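Local coordinates for multidrug resistance protein (Vibrio cholerae, PDB 1YC9) that probably forms the trimeric outer membrane channel of an efflux system that expels toxic compounds, conferring multidrug resistance, at residues L104-W115 and Y284-Y295. The protein carries 1 engineered substitution. Residues are numbered along the deposited sequence; the frame is centred on the assembly and turned at random.
Sequences LTLNFQYDFDFW and YPDVTLSAFIGY. With BOG (octyl beta-D-glucopyranoside), chain B.
Two carboxylates crowd together where the side chains of Asp-111 and Asp-286 cross at about a right angle: their planes are nearly parallel, 18° apart, and OD1 of Asp-111 lies 3.0 Å from OD2 of Asp-286. Each acid has another partner, Asn-118 for Asp-111 and a salt bridge to Lys-117 for Asp-286, both at the start of helix 117-183. Beyond this pair the chain at 112-115 leaves the sheet, yet stays tied to residues 284-287. The indole of Trp-115 donates through NE1 to Pro-285 O (2.8 Å, in the carbonyl plane), although the bond is bent, with an N-H...O angle of 131°. Over one indole face sits Tyr-284 CB, a CH-pi contact 3.5 Å from the five-membered ring centroid; Phe-114 CB lies over the opposite face. With CG set beside its own backbone N (chi1 -78°), the Phe-114 ring turns an edge to Val-287 CB. Phe-112 CD1 touches CG1 of the same valine at 3.5 Å, while CE1 of the Phe-112 ring packs on Leu-289 CB. A water accepts from the backbone N of both Phe-114 and Val-287, bridging the turn to the strand.

From Tyr-110 back to Leu-104 the strands run antiparallel, 4.5 Å apart at closest approach, with paired backbone bonds at every second residue. Phe-108, Leu-289, Ala-291, Leu-106 and Ile-293 share one face, where Leu-106 also packs on Leu-321 of a neighbouring subunit. At the far end the octyl glucoside lays its alkyl chain past the Tyr-295 ring (CZ to C2' 3.6 Å). These are the middle strands of the four that each subunit gives to the barrel of an outer membrane factor. The apolar, detergent-binding face suits a lipid setting; the two like charges, unfavourable alone, are probably offset by Lys-117 and Asn-118, though a shift in ionisation remains possible.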
loop_
_atom_site.group_PDB
_atom_site.type_symbol
_atom_site.label_atom_id
_atom_site.label_comp_id
_atom_site.label_asym_id
_atom_site.label_seq_id
_atom_site.Cartn_x
_atom_site.Cartn_y
_atom_site.Cartn_z
ATOM N N LEU A 104 2.046 -3.265 54.738
ATOM C CA LEU A 104 0.803 -2.996 54.065
ATOM C C LEU A 104 0.781 -1.445 54.001
ATOM O O LEU A 104 0.839 -0.834 55.049
ATOM C CB LEU A 104 -0.371 -3.492 54.930
ATOM C CG LEU A 104 -1.752 -3.018 54.534
ATOM C CD1 LEU A 104 -2.109 -3.538 53.106
ATOM C CD2 LEU A 104 -2.788 -3.478 55.557
ATOM N N THR A 105 0.838 -0.919 52.770
ATOM C CA THR A 105 0.987 0.523 52.557
ATOM C C THR A 105 0.102 1.020 51.432
ATOM O O THR A 105 -0.276 0.297 50.477
ATOM C CB THR A 105 2.429 0.903 52.228
ATOM O OG1 THR A 105 2.836 0.233 51.020
ATOM C CG2 THR A 105 3.395 0.481 53.347
ATOM N N LEU A 106 -0.226 2.311 51.563
ATOM C CA LEU A 106 -0.836 3.082 50.515
ATOM C C LEU A 106 0.310 3.925 49.937
ATOM O O LEU A 106 1.025 4.540 50.693
ATOM C CB LEU A 106 -1.913 3.976 51.156
ATOM C CG LEU A 106 -2.706 4.872 50.219
ATOM C CD1 LEU A 106 -3.420 4.098 49.179
ATOM C CD2 LEU A 106 -3.709 5.663 51.081
ATOM N N ASN A 107 0.463 3.923 48.622
ATOM C CA ASN A 107 1.590 4.529 47.957
ATOM C C ASN A 107 1.020 5.577 46.988
ATOM O O ASN A 107 -0.030 5.371 46.357
ATOM C CB ASN A 107 2.327 3.484 47.112
ATOM C CG ASN A 107 3.024 2.407 47.935
ATOM O OD1 ASN A 107 2.927 2.351 49.151
ATOM N ND2 ASN A 107 3.730 1.502 47.232
ATOM N N PHE A 108 1.784 6.650 46.799
ATOM C CA PHE A 108 1.367 7.791 46.057
ATOM C C PHE A 108 2.562 8.298 45.256
ATOM O O PHE A 108 3.672 8.365 45.776
ATOM C CB PHE A 108 0.941 8.848 47.015
ATOM C CG PHE A 108 0.766 10.198 46.391
ATOM C CD1 PHE A 108 -0.480 10.602 45.944
ATOM C CD2 PHE A 108 1.835 11.073 46.287
ATOM C CE1 PHE A 108 -0.655 11.866 45.410
ATOM C CE2 PHE A 108 1.662 12.328 45.719
ATOM C CZ PHE A 108 0.418 12.716 45.297
ATOM N N GLN A 109 2.324 8.650 44.015
ATOM C CA GLN A 109 3.348 9.301 43.188
ATOM C C GLN A 109 2.729 10.400 42.330
ATOM O O GLN A 109 1.634 10.246 41.818
ATOM C CB GLN A 109 4.050 8.276 42.331
ATOM C CG GLN A 109 5.226 8.797 41.548
ATOM C CD GLN A 109 6.232 7.662 41.371
ATOM O OE1 GLN A 109 7.238 7.599 42.089
ATOM N NE2 GLN A 109 5.891 6.710 40.525
ATOM N N TYR A 110 3.447 11.525 42.190
ATOM C CA TYR A 110 3.011 12.684 41.394
ATOM C C TYR A 110 4.294 13.308 40.765
ATOM O O TYR A 110 5.322 13.507 41.431
ATOM C CB TYR A 110 2.245 13.743 42.249
ATOM C CG TYR A 110 1.891 14.934 41.423
ATOM C CD1 TYR A 110 1.057 14.805 40.332
ATOM C CD2 TYR A 110 2.489 16.197 41.653
ATOM C CE1 TYR A 110 0.715 15.862 39.567
ATOM C CE2 TYR A 110 2.182 17.266 40.870
ATOM C CZ TYR A 110 1.349 17.134 39.850
ATOM O OH TYR A 110 1.092 18.160 39.013
ATOM N N ASP A 111 4.224 13.524 39.479
ATOM C CA ASP A 111 5.245 14.211 38.715
ATOM C C ASP A 111 4.909 15.702 38.660
ATOM O O ASP A 111 3.886 16.083 38.061
ATOM C CB ASP A 111 5.221 13.574 37.323
ATOM C CG ASP A 111 6.466 13.798 36.526
ATOM O OD1 ASP A 111 7.339 14.533 36.994
ATOM O OD2 ASP A 111 6.621 13.299 35.373
ATOM N N PHE A 112 5.787 16.561 39.173
ATOM C CA PHE A 112 5.478 18.023 39.165
ATOM C C PHE A 112 5.296 18.823 37.881
ATOM O O PHE A 112 4.543 19.861 37.884
ATOM C CB PHE A 112 6.446 18.797 40.023
ATOM C CG PHE A 112 6.150 18.720 41.460
ATOM C CD1 PHE A 112 6.929 17.926 42.294
ATOM C CD2 PHE A 112 5.093 19.445 42.019
ATOM C CE1 PHE A 112 6.708 17.905 43.659
ATOM C CE2 PHE A 112 4.814 19.363 43.356
ATOM C CZ PHE A 112 5.630 18.616 44.195
ATOM N N ASP A 113 5.977 18.428 36.843
ATOM C CA ASP A 113 5.894 19.068 35.498
ATOM C C ASP A 113 6.343 20.520 35.403
ATOM O O ASP A 113 5.744 21.291 34.696
ATOM C CB ASP A 113 4.501 18.909 34.861
ATOM C CG ASP A 113 4.576 18.864 33.344
ATOM O OD1 ASP A 113 5.663 18.497 32.830
ATOM O OD2 ASP A 113 3.626 19.160 32.614
ATOM N N PHE A 114 7.452 20.862 36.036
ATOM C CA PHE A 114 7.938 22.270 35.998
ATOM C C PHE A 114 8.269 22.852 34.648
ATOM O O PHE A 114 8.204 24.080 34.440
ATOM C CB PHE A 114 9.159 22.403 36.889
ATOM C CG PHE A 114 8.802 22.484 38.316
ATOM C CD1 PHE A 114 9.097 21.469 39.179
ATOM C CD2 PHE A 114 8.082 23.576 38.787
ATOM C CE1 PHE A 114 8.734 21.549 40.535
ATOM C CE2 PHE A 114 7.701 23.645 40.132
ATOM C CZ PHE A 114 8.041 22.613 40.993
ATOM N N TRP A 115 8.648 21.995 33.702
ATOM C CA TRP A 115 8.981 22.469 32.370
ATOM C C TRP A 115 7.906 22.232 31.322
ATOM O O TRP A 115 8.092 22.528 30.135
ATOM C CB TRP A 115 10.326 21.856 31.936
ATOM C CG TRP A 115 11.202 21.855 33.025
ATOM C CD1 TRP A 115 11.484 20.798 33.849
ATOM C CD2 TRP A 115 11.903 22.971 33.552
ATOM N NE1 TRP A 115 12.299 21.211 34.870
ATOM C CE2 TRP A 115 12.589 22.536 34.689
ATOM C CE3 TRP A 115 12.045 24.295 33.152
ATOM C CZ2 TRP A 115 13.398 23.369 35.433
ATOM C CZ3 TRP A 115 12.838 25.126 33.894
ATOM C CH2 TRP A 115 13.523 24.661 35.008
ATOM N N TYR A 284 16.004 18.979 31.140
ATOM C CA TYR A 284 15.786 19.715 32.357
ATOM C C TYR A 284 15.477 18.795 33.539
ATOM O O TYR A 284 15.174 17.617 33.330
ATOM C CB TYR A 284 14.645 20.722 32.146
ATOM C CG TYR A 284 15.072 21.839 31.234
ATOM C CD1 TYR A 284 15.152 21.645 29.872
ATOM C CD2 TYR A 284 15.399 23.120 31.758
ATOM C CE1 TYR A 284 15.553 22.665 29.022
ATOM C CE2 TYR A 284 15.814 24.148 30.916
ATOM C CZ TYR A 284 15.869 23.912 29.542
ATOM O OH TYR A 284 16.277 24.887 28.649
ATOM N N PRO A 285 15.655 19.311 34.747
ATOM C CA PRO A 285 15.449 18.487 35.930
ATOM C C PRO A 285 14.019 17.963 36.014
ATOM O O PRO A 285 13.097 18.680 35.710
ATOM C CB PRO A 285 15.789 19.406 37.084
ATOM C CG PRO A 285 16.492 20.648 36.528
ATOM C CD PRO A 285 16.152 20.674 35.081
ATOM N N ASP A 286 13.865 16.701 36.329
ATOM C CA ASP A 286 12.554 16.149 36.611
ATOM C C ASP A 286 12.271 16.106 38.109
ATOM O O ASP A 286 13.015 15.502 38.858
ATOM C CB ASP A 286 12.540 14.756 36.044
ATOM C CG ASP A 286 11.194 14.357 35.649
ATOM O OD1 ASP A 286 11.007 13.793 34.524
ATOM O OD2 ASP A 286 10.253 14.646 36.444
ATOM N N VAL A 287 11.160 16.745 38.566
ATOM C CA VAL A 287 10.877 16.845 39.976
ATOM C C VAL A 287 9.583 16.034 40.245
ATOM O O VAL A 287 8.599 16.198 39.520
ATOM C CB VAL A 287 10.682 18.274 40.471
ATOM C CG1 VAL A 287 10.442 18.278 41.996
ATOM C CG2 VAL A 287 11.884 19.134 40.126
ATOM N N THR A 288 9.667 15.113 41.195
ATOM C CA THR A 288 8.576 14.174 41.468
ATOM C C THR A 288 8.271 14.293 42.950
ATOM O O THR A 288 8.997 14.975 43.718
ATOM C CB THR A 288 8.948 12.753 41.056
ATOM O OG1 THR A 288 10.226 12.473 41.624
ATOM C CG2 THR A 288 9.151 12.635 39.546
ATOM N N LEU A 289 7.109 13.789 43.344
ATOM C CA LEU A 289 6.738 13.733 44.715
ATOM C C LEU A 289 6.241 12.296 44.955
ATOM O O LEU A 289 5.510 11.729 44.107
ATOM C CB LEU A 289 5.611 14.704 44.985
ATOM C CG LEU A 289 5.092 14.816 46.404
ATOM C CD1 LEU A 289 6.006 15.504 47.368
ATOM C CD2 LEU A 289 3.796 15.691 46.277
ATOM N N SER A 290 6.698 11.709 46.053
ATOM C CA SER A 290 6.291 10.350 46.445
ATOM C C SER A 290 5.895 10.374 47.891
ATOM O O SER A 290 6.386 11.168 48.698
ATOM C CB SER A 290 7.490 9.334 46.303
ATOM O OG SER A 290 7.725 9.209 44.923
ATOM N N ALA A 291 5.030 9.446 48.258
ATOM C CA ALA A 291 4.645 9.322 49.604
ATOM C C ALA A 291 4.077 7.916 49.840
ATOM O O ALA A 291 3.615 7.257 48.908
ATOM C CB ALA A 291 3.587 10.407 50.000
ATOM N N PHE A 292 4.118 7.514 51.091
ATOM C CA PHE A 292 3.404 6.316 51.522
ATOM C C PHE A 292 3.021 6.398 52.939
ATOM O O PHE A 292 3.566 7.188 53.714
ATOM C CB PHE A 292 4.290 5.042 51.257
ATOM C CG PHE A 292 5.265 4.740 52.308
ATOM C CD1 PHE A 292 4.956 3.828 53.347
ATOM C CD2 PHE A 292 6.527 5.294 52.288
ATOM C CE1 PHE A 292 5.870 3.539 54.331
ATOM C CE2 PHE A 292 7.447 4.945 53.236
ATOM C CZ PHE A 292 7.142 4.129 54.257
ATOM N N ILE A 293 2.045 5.561 53.334
ATOM C CA ILE A 293 1.670 5.429 54.684
ATOM C C ILE A 293 1.185 4.014 54.859
ATOM O O ILE A 293 0.584 3.485 53.973
ATOM C CB ILE A 293 0.464 6.399 55.038
ATOM C CG1 ILE A 293 0.207 6.440 56.534
ATOM C CG2 ILE A 293 -0.740 6.037 54.234
ATOM C CD1 ILE A 293 1.355 6.804 57.458
ATOM N N GLY A 294 1.432 3.479 55.997
ATOM C CA GLY A 294 1.026 2.101 56.309
ATOM C C GLY A 294 1.710 1.537 57.518
ATOM O O GLY A 294 1.991 2.175 58.509
ATOM N N TYR A 295 1.882 0.199 57.483
ATOM C CA TYR A 295 2.380 -0.595 58.545
ATOM C C TYR A 295 3.525 -1.512 58.013
ATOM O O TYR A 295 3.469 -1.952 56.875
ATOM C CB TYR A 295 1.324 -1.586 58.945
ATOM C CG TYR A 295 -0.005 -0.891 59.326
ATOM C CD1 TYR A 295 -0.990 -0.721 58.370
ATOM C CD2 TYR A 295 -0.221 -0.470 60.608
ATOM C CE1 TYR A 295 -2.203 -0.146 58.700
ATOM C CE2 TYR A 295 -1.462 0.095 60.966
ATOM C CZ TYR A 295 -2.413 0.232 60.000
ATOM O OH TYR A 295 -3.635 0.776 60.266
HETATM C C1 BOG B . -2.106 3.912 62.343
HETATM O O1 BOG B . -2.204 4.282 61.031
HETATM C C2 BOG B . -2.882 4.838 63.330
HETATM O O2 BOG B . -3.055 6.194 62.854
HETATM C C3 BOG B . -2.401 4.617 64.723
HETATM O O3 BOG B . -3.118 5.318 65.699
HETATM C C4 BOG B . -1.471 3.506 65.163
HETATM O O4 BOG B . -0.634 3.680 66.293
HETATM C C5 BOG B . -0.714 2.824 64.015
HETATM O O5 BOG B . -1.055 3.042 62.720
HETATM C C6 BOG B . -0.007 1.489 64.301
HETATM O O6 BOG B . -1.183 0.648 64.578
HETATM C "C1'" BOG B . -1.354 3.789 59.998
HETATM C "C2'" BOG B . -2.123 3.579 58.744
HETATM C "C3'" BOG B . -3.037 4.743 58.360
HETATM C "C4'" BOG B . -3.662 4.541 57.003
HETATM C "C5'" BOG B . -4.537 5.711 56.642
HETATM C "C6'" BOG B . -4.950 5.736 55.168
HETATM C "C7'" BOG B . -6.217 4.957 54.871
HETATM C "C8'" BOG B . -6.698 5.252 53.452
HETATM O O HOH W 1 9.341 18.446 36.808
#